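Local coordinates for protein aminopentol aminotransferase (Sphingopyxis macrogoltabida, PDB 6HBS) that deaminates aminopentol, the hydrolysed form of fumonisin B1, to its 2-keto derivative with pyridoxal 5'-phosphate as cofactor, passing the amino group preferably to pyruvate, at residues 94-98 and 295-299; 199-205 and 374-378; 213-217 and 247-252; 320-325 and 389-393. One frame throughout, in Å; residues are numbered along the deposited sequence.

Interaction 1 of 4, residues 94-98 and 295-299; sequences IMVNL and MAAAI
Leu-98 and Met-295 meet with their side chains at roughly a right angle, the CD2 methyl of Leu-98 pressing on CG of Met-295 at 3.6 Å. Met-295 runs extended beyond CG, which carries its sulfur across to the other helix: SD lies 3.7 Å from CB of Met-95, and the methyl CE follows alongside CG of that residue. The two methionine chains thus pass each other at a slant rather than in line. The second branch of Leu-98 is turned to a different partner, CD1 standing 3.7 Å from CB of Ala-298, while its CB faces CG1 of Ile-299 at 3.8 Å. Cutting Leu-98 back to an alanine is likely to open a gap between Met-295 and Ala-298 and give the thioether chain of Met-295 more liberty to turn.

Helices 94-105 and 292-307 of this class-III aminotransferase, a fold type I PLP-dependent enzyme, are joined here purely by apolar packing; no hydrogen bond crosses. The short segments point broadly the same way, inclined by 34°, with their axes 9.4 Å apart at closest approach. Ile-94 holds CG1 between its backbone N and carbonyl carbon (chi1 70°), and from there CD1 reaches over the start of Ala-296, 3.7 Å from its CB. Coming the other way, CD1 of Ile-299 lies 3.6 Å from the backbone O of Ile-94, beside the 94-to-98 helical turn. Ile-266 covers both Leu-98 and Met-295, Gln-81 of helix 72-82 borders Ile-94 and Ala-296, and Tyr-23 of the second subunit packs on Met-95.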
loop_
_atom_site.group_PDB
_atom_site.type_symbol
_atom_site.label_atom_id
_atom_site.label_comp_id
_atom_site.label_asym_id
_atom_site.label_seq_id
_atom_site.Cartn_x
_atom_site.Cartn_y
_atom_site.Cartn_z
ATOM N N ILE A 94 -14.480 6.504 -12.481
ATOM C CA ILE A 94 -13.681 5.603 -13.347
ATOM C C ILE A 94 -13.330 4.288 -12.622
ATOM O O ILE A 94 -12.936 3.322 -13.298
ATOM C CB ILE A 94 -12.430 6.253 -13.962
ATOM C CG1 ILE A 94 -11.346 6.548 -12.938
ATOM C CG2 ILE A 94 -12.782 7.487 -14.773
ATOM C CD1 ILE A 94 -10.029 6.876 -13.550
ATOM N N MET A 95 -13.474 4.242 -11.290
ATOM C CA MET A 95 -13.382 2.978 -10.535
ATOM C C MET A 95 -14.334 1.926 -11.120
ATOM O O MET A 95 -13.963 0.745 -11.239
ATOM C CB MET A 95 -13.673 3.154 -9.043
ATOM C CG MET A 95 -13.398 1.889 -8.227
ATOM S SD MET A 95 -13.747 2.133 -6.478
ATOM C CE MET A 95 -13.302 0.518 -5.834
ATOM N N VAL A 96 -15.533 2.357 -11.510
ATOM C CA VAL A 96 -16.525 1.470 -12.090
ATOM C C VAL A 96 -16.027 0.960 -13.447
ATOM O O VAL A 96 -16.131 -0.248 -13.725
ATOM C CB VAL A 96 -17.924 2.120 -12.187
ATOM C CG1 VAL A 96 -18.934 1.158 -12.809
ATOM C CG2 VAL A 96 -18.406 2.586 -10.827
ATOM N N ASN A 97 -15.484 1.854 -14.273
ATOM C CA ASN A 97 -14.949 1.504 -15.587
ATOM C C ASN A 97 -13.785 0.511 -15.444
ATOM O O ASN A 97 -13.685 -0.429 -16.219
ATOM C CB ASN A 97 -14.510 2.736 -16.370
ATOM C CG ASN A 97 -15.693 3.639 -16.645
ATOM O OD1 ASN A 97 -16.250 4.228 -15.740
ATOM N ND2 ASN A 97 -16.134 3.679 -17.874
ATOM N N LEU A 98 -12.912 0.747 -14.465
ATOM C CA LEU A 98 -11.765 -0.147 -14.247
ATOM C C LEU A 98 -12.255 -1.540 -13.820
ATOM O O LEU A 98 -11.791 -2.537 -14.380
ATOM C CB LEU A 98 -10.810 0.457 -13.221
ATOM C CG LEU A 98 -9.668 -0.444 -12.775
ATOM C CD1 LEU A 98 -8.760 -0.814 -13.937
ATOM C CD2 LEU A 98 -8.910 0.206 -11.650
ATOM N N MET A 295 -5.909 4.366 -11.182
ATOM C CA MET A 295 -6.963 3.670 -11.851
ATOM C C MET A 295 -7.034 4.058 -13.339
ATOM O O MET A 295 -7.317 3.185 -14.208
ATOM C CB MET A 295 -8.306 3.912 -11.174
ATOM C CG MET A 295 -8.372 3.287 -9.789
ATOM S SD MET A 295 -10.030 3.408 -9.148
ATOM C CE MET A 295 -9.687 2.977 -7.449
ATOM N N ALA A 296 -6.812 5.336 -13.642
ATOM C CA ALA A 296 -6.785 5.816 -15.034
ATOM C C ALA A 296 -5.624 5.162 -15.799
ATOM O O ALA A 296 -5.771 4.730 -16.975
ATOM C CB ALA A 296 -6.694 7.338 -15.056
ATOM N N ALA A 297 -4.457 5.118 -15.159
ATOM C CA ALA A 297 -3.311 4.405 -15.745
ATOM C C ALA A 297 -3.631 2.918 -15.992
ATOM O O ALA A 297 -3.245 2.358 -17.026
ATOM C CB ALA A 297 -2.108 4.568 -14.878
ATOM N N ALA A 298 -4.361 2.282 -15.069
ATOM C CA ALA A 298 -4.654 0.870 -15.187
ATOM C C ALA A 298 -5.621 0.661 -16.353
ATOM O O ALA A 298 -5.480 -0.297 -17.110
ATOM C CB ALA A 298 -5.224 0.334 -13.882
ATOM N N ILE A 299 -6.622 1.547 -16.491
ATOM C CA ILE A 299 -7.576 1.408 -17.586
ATOM C C ILE A 299 -6.808 1.435 -18.915
ATOM O O ILE A 299 -7.118 0.677 -19.821
ATOM C CB ILE A 299 -8.686 2.473 -17.506
ATOM C CG1 ILE A 299 -9.646 2.155 -16.357
ATOM C CG2 ILE A 299 -9.431 2.629 -18.811
ATOM C CD1 ILE A 299 -10.625 3.289 -16.059
#

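Interaction 2 of 4, residues 199-205 and 374-378; sequences HEVFEDQ and PYHNM
Tyr-375 buries the most surface here, and its ring forms an offset stack with that of Phe-202: the planes are 10° apart and the centroids 4.3 Å. CZ of Phe-202 lies over CG of Tyr-375 at 3.3 Å, and CB of Tyr-375 over the phenyl face, 3.5 Å from its centroid, as a CH-pi contact. A chi1 of 71° puts CG of Tyr-375 between its backbone N and carbonyl carbon, laying the ring against one phenyl face. Phe-202, in a type II turn from Glu-200 to Glu-203, bonds through its N to a lone pair of Tyr-375 O, 2.9 Å and 165° at the hydrogen. Replacing Phe-202 with an alanine would probably leave one face of Tyr-375 without its stacking partner.

At the tyrosine's edge lies CB of Val-201, while CB of Asn-377 abuts OE1 of Gln-205 at 3.2 Å. That oxygen is buried without a partner in the model, whereas NE2 of Gln-205 is hydrogen-bonded to Met-344 O. Asn-377 OD1 accepts from Arg-233, which like His-199 of segment 199-205 belongs to the cofactor pocket. A single backbone hydrogen bond thus fixes the register of Phe-202 on Tyr-375, and ring stacking and apolar packing supply the rest.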
loop_
_atom_site.group_PDB
_atom_site.type_symbol
_atom_site.label_atom_id
_atom_site.label_comp_id
_atom_site.label_asym_id
_atom_site.label_seq_id
_atom_site.Cartn_x
_atom_site.Cartn_y
_atom_site.Cartn_z
ATOM N N HIS A 199 8.661 -19.247 -8.980
ATOM C CA HIS A 199 9.459 -18.051 -9.241
ATOM C C HIS A 199 9.985 -17.499 -7.917
ATOM O O HIS A 199 9.385 -16.588 -7.323
ATOM C CB HIS A 199 8.707 -17.024 -10.117
ATOM C CG HIS A 199 7.312 -16.645 -9.708
ATOM N ND1 HIS A 199 6.995 -16.159 -8.448
ATOM C CD2 HIS A 199 6.169 -16.581 -10.428
ATOM C CE1 HIS A 199 5.700 -15.868 -8.415
ATOM N NE2 HIS A 199 5.170 -16.093 -9.622
ATOM N N GLU A 200 11.102 -18.073 -7.444
ATOM C CA GLU A 200 11.679 -17.675 -6.155
ATOM C C GLU A 200 13.179 -17.442 -6.283
ATOM O O GLU A 200 13.834 -18.007 -7.167
ATOM C CB GLU A 200 11.392 -18.740 -5.088
ATOM C CG GLU A 200 9.900 -19.010 -4.909
ATOM C CD GLU A 200 9.070 -17.809 -4.473
ATOM O OE1 GLU A 200 7.843 -17.778 -4.754
ATOM O OE2 GLU A 200 9.632 -16.929 -3.832
ATOM N N VAL A 201 13.708 -16.690 -5.311
ATOM C CA VAL A 201 15.108 -16.310 -5.264
ATOM C C VAL A 201 16.005 -17.517 -4.971
ATOM O O VAL A 201 15.630 -18.439 -4.267
ATOM C CB VAL A 201 15.381 -15.168 -4.269
ATOM C CG1 VAL A 201 14.657 -13.901 -4.712
ATOM C CG2 VAL A 201 15.032 -15.565 -2.834
ATOM N N PHE A 202 17.216 -17.460 -5.540
ATOM C CA PHE A 202 18.278 -18.449 -5.324
ATOM C C PHE A 202 17.840 -19.855 -5.733
ATOM O O PHE A 202 18.479 -20.818 -5.349
ATOM C CB PHE A 202 18.742 -18.436 -3.861
ATOM C CG PHE A 202 19.475 -17.181 -3.468
ATOM C CD1 PHE A 202 20.791 -16.988 -3.857
ATOM C CD2 PHE A 202 18.842 -16.179 -2.754
ATOM C CE1 PHE A 202 21.469 -15.837 -3.490
ATOM C CE2 PHE A 202 19.508 -15.016 -2.403
ATOM C CZ PHE A 202 20.817 -14.847 -2.783
ATOM N N GLU A 203 16.795 -19.980 -6.548
ATOM C CA GLU A 203 16.268 -21.273 -6.906
ATOM C C GLU A 203 15.880 -21.253 -8.392
ATOM O O GLU A 203 15.362 -20.237 -8.899
ATOM C CB GLU A 203 15.092 -21.594 -5.973
ATOM C CG GLU A 203 14.418 -22.923 -6.262
ATOM C CD GLU A 203 13.168 -23.184 -5.419
ATOM O OE1 GLU A 203 12.319 -23.988 -5.857
ATOM O OE2 GLU A 203 13.045 -22.562 -4.345
ATOM N N ASP A 204 16.124 -22.381 -9.076
ATOM C CA ASP A 204 15.716 -22.576 -10.459
ATOM C C ASP A 204 14.198 -22.466 -10.518
ATOM O O ASP A 204 13.481 -22.860 -9.575
ATOM C CB ASP A 204 16.201 -23.912 -11.048
ATOM C CG ASP A 204 17.724 -24.032 -11.170
ATOM O OD1 ASP A 204 18.387 -23.063 -11.582
ATOM O OD2 ASP A 204 18.255 -25.101 -10.824
ATOM N N GLN A 205 13.723 -21.858 -11.605
ATOM C CA GLN A 205 12.302 -21.737 -11.881
ATOM C C GLN A 205 11.802 -23.020 -12.560
ATOM O O GLN A 205 12.585 -23.804 -13.103
ATOM C CB GLN A 205 12.026 -20.490 -12.720
ATOM C CG GLN A 205 12.409 -19.227 -11.976
ATOM C CD GLN A 205 11.854 -17.966 -12.596
ATOM O OE1 GLN A 205 11.249 -17.160 -11.893
ATOM N NE2 GLN A 205 12.087 -17.776 -13.896
ATOM N N PRO A 374 21.721 -11.894 -10.484
ATOM C CA PRO A 374 22.244 -13.233 -10.232
ATOM C C PRO A 374 21.421 -14.147 -9.315
ATOM O O PRO A 374 21.766 -15.338 -9.259
ATOM C CB PRO A 374 23.588 -12.926 -9.554
ATOM C CG PRO A 374 23.328 -11.683 -8.792
ATOM C CD PRO A 374 22.451 -10.872 -9.714
ATOM N N TYR A 375 20.359 -13.640 -8.633
ATOM C CA TYR A 375 19.564 -14.554 -7.752
ATOM C C TYR A 375 18.034 -14.406 -7.896
ATOM O O TYR A 375 17.300 -15.282 -7.436
ATOM C CB TYR A 375 20.079 -14.490 -6.303
ATOM C CG TYR A 375 19.808 -13.229 -5.533
ATOM C CD1 TYR A 375 18.520 -12.904 -5.112
ATOM C CD2 TYR A 375 20.837 -12.369 -5.190
ATOM C CE1 TYR A 375 18.255 -11.750 -4.380
ATOM C CE2 TYR A 375 20.587 -11.203 -4.472
ATOM C CZ TYR A 375 19.297 -10.902 -4.052
ATOM O OH TYR A 375 19.049 -9.754 -3.364
ATOM N N HIS A 376 17.548 -13.352 -8.552
ATOM C CA HIS A 376 16.125 -13.057 -8.679
ATOM C C HIS A 376 15.753 -13.135 -10.148
ATOM O O HIS A 376 16.524 -12.684 -11.015
ATOM C CB HIS A 376 15.800 -11.667 -8.111
ATOM C CG HIS A 376 14.345 -11.331 -7.975
ATOM N ND1 HIS A 376 13.517 -11.122 -9.071
ATOM C CD2 HIS A 376 13.584 -11.103 -6.868
ATOM C CE1 HIS A 376 12.298 -10.817 -8.653
ATOM N NE2 HIS A 376 12.313 -10.793 -7.283
ATOM N N ASN A 377 14.554 -13.634 -10.441
ATOM C CA ASN A 377 14.147 -13.711 -11.821
ATOM C C ASN A 377 14.073 -12.307 -12.418
ATOM O O ASN A 377 13.836 -11.316 -11.709
ATOM C CB ASN A 377 12.817 -14.429 -12.063
ATOM C CG ASN A 377 11.617 -13.633 -11.602
ATOM O OD1 ASN A 377 11.251 -13.702 -10.436
ATOM N ND2 ASN A 377 11.011 -12.858 -12.503
ATOM N N MET A 378 14.303 -12.263 -13.741
ATOM C CA MET A 378 14.236 -11.054 -14.531
ATOM C C MET A 378 12.905 -10.985 -15.262
ATOM O O MET A 378 12.042 -11.848 -15.104
ATOM C CB MET A 378 15.446 -11.018 -15.470
ATOM C CG MET A 378 16.674 -10.683 -14.682
ATOM S SD MET A 378 18.216 -11.093 -15.508
ATOM C CE MET A 378 18.311 -12.843 -15.143
#

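Interaction 3 of 4, residues 213-217 and 247-252; sequences ARTAR and LGIEPD
One helical turn, 213-217, faces the irregular run 247-252, and the backbones come closest at Arg-214 and Ile-249, whose CA atoms are 6.8 Å apart. Ile-249 points at the helix and spreads its branches over three of its residues. Its CG2 meets CB of Arg-217 at 3.8 Å, its CD1 touches CG of Arg-214 at 3.8 Å, the two side chains crossing at about a right angle, and its CG1 faces CB of Ala-213. That alanine methyl also receives CD1 of Leu-247 at 3.8 Å.

The polar half is carried by Arg-217. Its chain leaves with CG opposite the backbone N (chi1 176°) and then bends at chi2 and chi3, which turns an edge of the guanidinium toward Glu-250 O and the Asp-252 carboxylate. NH1 gives a hydrogen bond of 2.9 Å to the carbonyl O of Glu-250, which lies close to the guanidinium plane. NH2 makes a salt bridge of 2.9 Å with OD2 of Asp-252 through its syn lone pair, and a weak bond from NH1 to OD1 of Asp-252 completes a two-pronged pairing, although the guanidinium and carboxylate planes stand 71° apart. At the solvent-exposed Arg-214, a water accepts from NE at 2.9 Å and donates to O of Leu-247, bridging the two segments.

Asp-252 has further partners in Lys-274 and the backbone N of Leu-227, and Arg-217 a second carboxylate in Asp-221. The contact secures helix 210-223 to the lead-in of strand 253-256, beside parallel strand 226-230 in the mostly parallel seven-stranded sheet of the large, cofactor-binding domain.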
loop_
_atom_site.group_PDB
_atom_site.type_symbol
_atom_site.label_atom_id
_atom_site.label_comp_id
_atom_site.label_asym_id
_atom_site.label_seq_id
_atom_site.Cartn_x
_atom_site.Cartn_y
_atom_site.Cartn_z
ATOM N N ALA A 213 -1.821 -28.648 -10.836
ATOM C CA ALA A 213 -2.866 -27.622 -10.963
ATOM C C ALA A 213 -4.261 -28.259 -10.898
ATOM O O ALA A 213 -5.133 -27.738 -10.227
ATOM C CB ALA A 213 -2.649 -26.817 -12.236
ATOM N N ARG A 214 -4.450 -29.403 -11.576
ATOM C CA ARG A 214 -5.705 -30.124 -11.523
ATOM C C ARG A 214 -5.995 -30.587 -10.095
ATOM O O ARG A 214 -7.084 -30.450 -9.609
ATOM C CB ARG A 214 -5.689 -31.322 -12.470
ATOM C CG ARG A 214 -5.876 -30.926 -13.920
ATOM C CD ARG A 214 -5.463 -32.036 -14.860
ATOM N NE ARG A 214 -5.716 -31.596 -16.224
ATOM C CZ ARG A 214 -5.401 -32.286 -17.323
ATOM N NH1 ARG A 214 -4.559 -33.309 -17.261
ATOM N NH2 ARG A 214 -5.944 -31.945 -18.481
ATOM N N THR A 215 -4.998 -31.141 -9.415
ATOM C CA THR A 215 -5.220 -31.573 -8.071
ATOM C C THR A 215 -5.612 -30.379 -7.170
ATOM O O THR A 215 -6.475 -30.503 -6.323
ATOM C CB THR A 215 -3.997 -32.293 -7.517
ATOM O OG1 THR A 215 -3.726 -33.388 -8.391
ATOM C CG2 THR A 215 -4.219 -32.747 -6.089
ATOM N N ALA A 216 -4.983 -29.214 -7.355
ATOM C CA ALA A 216 -5.367 -28.056 -6.560
ATOM C C ALA A 216 -6.855 -27.772 -6.780
ATOM O O ALA A 216 -7.618 -27.556 -5.816
ATOM C CB ALA A 216 -4.482 -26.868 -6.910
ATOM N N ARG A 217 -7.281 -27.789 -8.046
ATOM C CA ARG A 217 -8.645 -27.366 -8.378
ATOM C C ARG A 217 -9.640 -28.407 -7.847
ATOM O O ARG A 217 -10.689 -28.069 -7.313
ATOM C CB ARG A 217 -8.791 -27.148 -9.883
ATOM C CG ARG A 217 -10.194 -26.789 -10.372
ATOM C CD ARG A 217 -10.731 -25.418 -9.951
ATOM N NE ARG A 217 -11.184 -25.352 -8.570
ATOM C CZ ARG A 217 -11.595 -24.248 -7.929
ATOM N NH1 ARG A 217 -11.374 -23.043 -8.441
ATOM N NH2 ARG A 217 -12.230 -24.353 -6.770
ATOM N N LEU A 247 -3.596 -23.867 -18.839
ATOM C CA LEU A 247 -3.777 -25.192 -18.194
ATOM C C LEU A 247 -5.257 -25.586 -18.113
ATOM O O LEU A 247 -5.559 -26.662 -17.621
ATOM C CB LEU A 247 -3.171 -25.183 -16.782
ATOM C CG LEU A 247 -1.663 -24.942 -16.696
ATOM C CD1 LEU A 247 -1.161 -25.165 -15.282
ATOM C CD2 LEU A 247 -0.899 -25.838 -17.663
ATOM N N GLY A 248 -6.181 -24.705 -18.514
ATOM C CA GLY A 248 -7.624 -24.968 -18.368
ATOM C C GLY A 248 -8.077 -25.018 -16.910
ATOM O O GLY A 248 -9.102 -25.597 -16.603
ATOM N N ILE A 249 -7.341 -24.363 -16.002
ATOM C CA ILE A 249 -7.694 -24.366 -14.584
ATOM C C ILE A 249 -8.000 -22.928 -14.160
ATOM O O ILE A 249 -7.097 -22.094 -14.199
ATOM C CB ILE A 249 -6.568 -24.971 -13.723
ATOM C CG1 ILE A 249 -6.252 -26.410 -14.130
ATOM C CG2 ILE A 249 -6.924 -24.868 -12.244
ATOM C CD1 ILE A 249 -7.354 -27.384 -13.803
ATOM N N GLU A 250 -9.248 -22.689 -13.733
ATOM C CA GLU A 250 -9.699 -21.382 -13.246
ATOM C C GLU A 250 -9.726 -21.365 -11.725
ATOM O O GLU A 250 -10.359 -22.193 -11.076
ATOM C CB GLU A 250 -11.074 -21.020 -13.800
ATOM C CG GLU A 250 -11.069 -20.793 -15.294
ATOM C CD GLU A 250 -12.402 -20.365 -15.883
ATOM O OE1 GLU A 250 -12.510 -20.321 -17.120
ATOM O OE2 GLU A 250 -13.320 -20.049 -15.108
ATOM N N PRO A 251 -9.060 -20.377 -11.089
ATOM C CA PRO A 251 -9.175 -20.218 -9.647
ATOM C C PRO A 251 -10.524 -19.595 -9.242
ATOM O O PRO A 251 -11.300 -19.147 -10.086
ATOM C CB PRO A 251 -8.002 -19.284 -9.331
ATOM C CG PRO A 251 -7.920 -18.413 -10.573
ATOM C CD PRO A 251 -8.216 -19.359 -11.720
ATOM N N ASP A 252 -10.756 -19.542 -7.937
ATOM C CA ASP A 252 -11.851 -18.794 -7.348
ATOM C C ASP A 252 -11.453 -17.325 -7.147
ATOM O O ASP A 252 -12.281 -16.456 -7.359
ATOM C CB ASP A 252 -12.259 -19.411 -6.025
ATOM C CG ASP A 252 -12.646 -20.872 -6.220
ATOM O OD1 ASP A 252 -13.432 -21.110 -7.123
ATOM O OD2 ASP A 252 -12.078 -21.735 -5.551
HETATM O O HOH W 1 -6.869 -29.093 -17.072
#

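Interaction 4 of 4, residues 320-325 and 389-393; sequences ALRAGL and VTETL
Leu-321 with Val-389 and Gly-324 with Leu-393 are the closest backbone pairs, at 6.1 and 6.7 Å between CA atoms, across two helical segments that run in much the same direction, their axes 26° apart. The closest approach of those axes is 10.1 Å.

Leu-393 acts as a knob into a hole formed by Ala-320, Leu-321, Gly-324 and Leu-325. Its CG lies opposite its own carbonyl carbon (chi1 -74°), and both terminal methyls are directed at Gly-324: CD2 comes 3.8 Å from the glycine C, and CD1 lies over its CA. The glycine is what admits this knob, for a beta carbon at that position would fall only 2.6 Å from CD1 of Leu-393. The CD2 methyl of Leu-393 also packs against CD1 of Leu-321 and CD2 of Leu-325, each at 4.1 Å.

One turn earlier, CG1 of Val-389 rests on the backbone of Leu-321, 3.9 Å from its N, and approaches the CB methyl of exposed Ala-320. Leu-321 answers with CD1, which meets the methyl CG2 of Thr-392 at 3.8 Å, the two side chains crossing at about a right angle. The threonine thus offers its methyl to the contact, while its OG1 is hydrogen-bonded to Tyr-58 OH and to the carbonyl of Asp-388.

As in class-III relatives, helices 310-332 and 386-405 probably belong to the C-terminal small domain; Gln-328 also joins them, donating to the carbonyl of Leu-393. Strand 336-339 packs on Leu-325 through Leu-336 and Gln-338, and Tyr-58, just after strand 54-57, touches Leu-321.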
loop_
_atom_site.group_PDB
_atom_site.type_symbol
_atom_site.label_atom_id
_atom_site.label_comp_id
_atom_site.label_asym_id
_atom_site.label_seq_id
_atom_site.Cartn_x
_atom_site.Cartn_y
_atom_site.Cartn_z
ATOM N N ALA A 320 14.849 -14.486 -27.910
ATOM C CA ALA A 320 16.087 -14.088 -28.615
ATOM C C ALA A 320 17.241 -14.012 -27.626
ATOM O O ALA A 320 18.367 -14.423 -27.938
ATOM C CB ALA A 320 15.933 -12.767 -29.355
ATOM N N LEU A 321 16.988 -13.421 -26.455
ATOM C CA LEU A 321 18.021 -13.305 -25.457
ATOM C C LEU A 321 18.445 -14.708 -25.015
ATOM O O LEU A 321 19.657 -14.952 -24.844
ATOM C CB LEU A 321 17.513 -12.502 -24.251
ATOM C CG LEU A 321 18.468 -12.439 -23.069
ATOM C CD1 LEU A 321 19.737 -11.691 -23.419
ATOM C CD2 LEU A 321 17.789 -11.805 -21.855
ATOM N N ARG A 322 17.462 -15.569 -24.761
ATOM C CA ARG A 322 17.696 -16.960 -24.277
ATOM C C ARG A 322 18.559 -17.747 -25.289
ATOM O O ARG A 322 19.560 -18.365 -24.908
ATOM C CB ARG A 322 16.369 -17.681 -24.045
ATOM C CG ARG A 322 16.527 -19.149 -23.649
ATOM C CD ARG A 322 15.295 -19.735 -22.989
ATOM N NE ARG A 322 15.164 -19.148 -21.657
ATOM C CZ ARG A 322 14.238 -19.506 -20.776
ATOM N NH1 ARG A 322 13.308 -20.386 -21.127
ATOM N NH2 ARG A 322 14.264 -18.985 -19.558
ATOM N N ALA A 323 18.162 -17.713 -26.563
ATOM C CA ALA A 323 18.921 -18.358 -27.674
ATOM C C ALA A 323 20.352 -17.825 -27.730
ATOM O O ALA A 323 21.316 -18.602 -27.827
ATOM C CB ALA A 323 18.221 -18.118 -28.986
ATOM N N GLY A 324 20.493 -16.490 -27.659
ATOM C CA GLY A 324 21.785 -15.871 -27.676
ATOM C C GLY A 324 22.686 -16.346 -26.552
ATOM O O GLY A 324 23.904 -16.603 -26.765
ATOM N N LEU A 325 22.133 -16.412 -25.328
ATOM C CA LEU A 325 22.915 -16.778 -24.145
ATOM C C LEU A 325 23.291 -18.256 -24.195
ATOM O O LEU A 325 24.370 -18.626 -23.774
ATOM C CB LEU A 325 22.146 -16.442 -22.858
ATOM C CG LEU A 325 22.051 -14.949 -22.514
ATOM C CD1 LEU A 325 21.206 -14.713 -21.254
ATOM C CD2 LEU A 325 23.427 -14.352 -22.326
ATOM N N VAL A 389 18.413 -6.161 -27.468
ATOM C CA VAL A 389 18.862 -7.556 -27.293
ATOM C C VAL A 389 20.241 -7.747 -27.963
ATOM O O VAL A 389 21.137 -8.354 -27.382
ATOM C CB VAL A 389 17.807 -8.559 -27.794
ATOM C CG1 VAL A 389 18.304 -9.996 -27.649
ATOM C CG2 VAL A 389 16.481 -8.395 -27.053
ATOM N N THR A 390 20.459 -7.135 -29.135
ATOM C CA THR A 390 21.756 -7.253 -29.782
ATOM C C THR A 390 22.835 -6.660 -28.893
ATOM O O THR A 390 23.874 -7.304 -28.678
ATOM C CB THR A 390 21.778 -6.592 -31.166
ATOM O OG1 THR A 390 20.792 -7.243 -31.951
ATOM C CG2 THR A 390 23.103 -6.736 -31.866
ATOM N N GLU A 391 22.594 -5.451 -28.369
ATOM C CA GLU A 391 23.573 -4.769 -27.529
ATOM C C GLU A 391 23.736 -5.508 -26.192
ATOM O O GLU A 391 24.834 -5.530 -25.609
ATOM C CB GLU A 391 23.181 -3.299 -27.309
ATOM C CG GLU A 391 23.585 -2.395 -28.464
ATOM C CD GLU A 391 25.044 -2.525 -28.893
ATOM O OE1 GLU A 391 25.940 -2.260 -28.065
ATOM O OE2 GLU A 391 25.280 -2.964 -30.035
ATOM N N THR A 392 22.652 -6.117 -25.698
ATOM C CA THR A 392 22.757 -6.890 -24.463
ATOM C C THR A 392 23.799 -8.007 -24.652
ATOM O O THR A 392 24.657 -8.252 -23.809
ATOM C CB THR A 392 21.376 -7.418 -24.075
ATOM O OG1 THR A 392 20.563 -6.279 -23.760
ATOM C CG2 THR A 392 21.448 -8.386 -22.928
ATOM N N LEU A 393 23.676 -8.692 -25.783
ATOM C CA LEU A 393 24.448 -9.893 -26.079
ATOM C C LEU A 393 25.913 -9.542 -26.340
ATOM O O LEU A 393 26.772 -10.345 -26.007
ATOM C CB LEU A 393 23.816 -10.658 -27.244
ATOM C CG LEU A 393 22.536 -11.420 -26.912
ATOM C CD1 LEU A 393 21.832 -11.851 -28.194
ATOM C CD2 LEU A 393 22.774 -12.627 -26.011
#

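From the N terminus, helix 94-105 comes first, and interaction 1 closes its long loop of 196 residues at helix 292-307. Within that span opens interaction 2, at 199-205, which closes only at 374-378, so the two cross. Interaction 3 is the most local, with 29 residues between its segments; it lies within both larger loops and ties helix 210-223 to the approach of strand 253-256 in the seven-stranded sheet. Interaction 4 begins at 320-325, after interaction 1 has closed, and ends at 389-393, crossing interaction 2, whose nearest atoms are about 6 Å away. Interaction 2 therefore connects the cofactor-binding region with the C-terminal part that interaction 4 holds together.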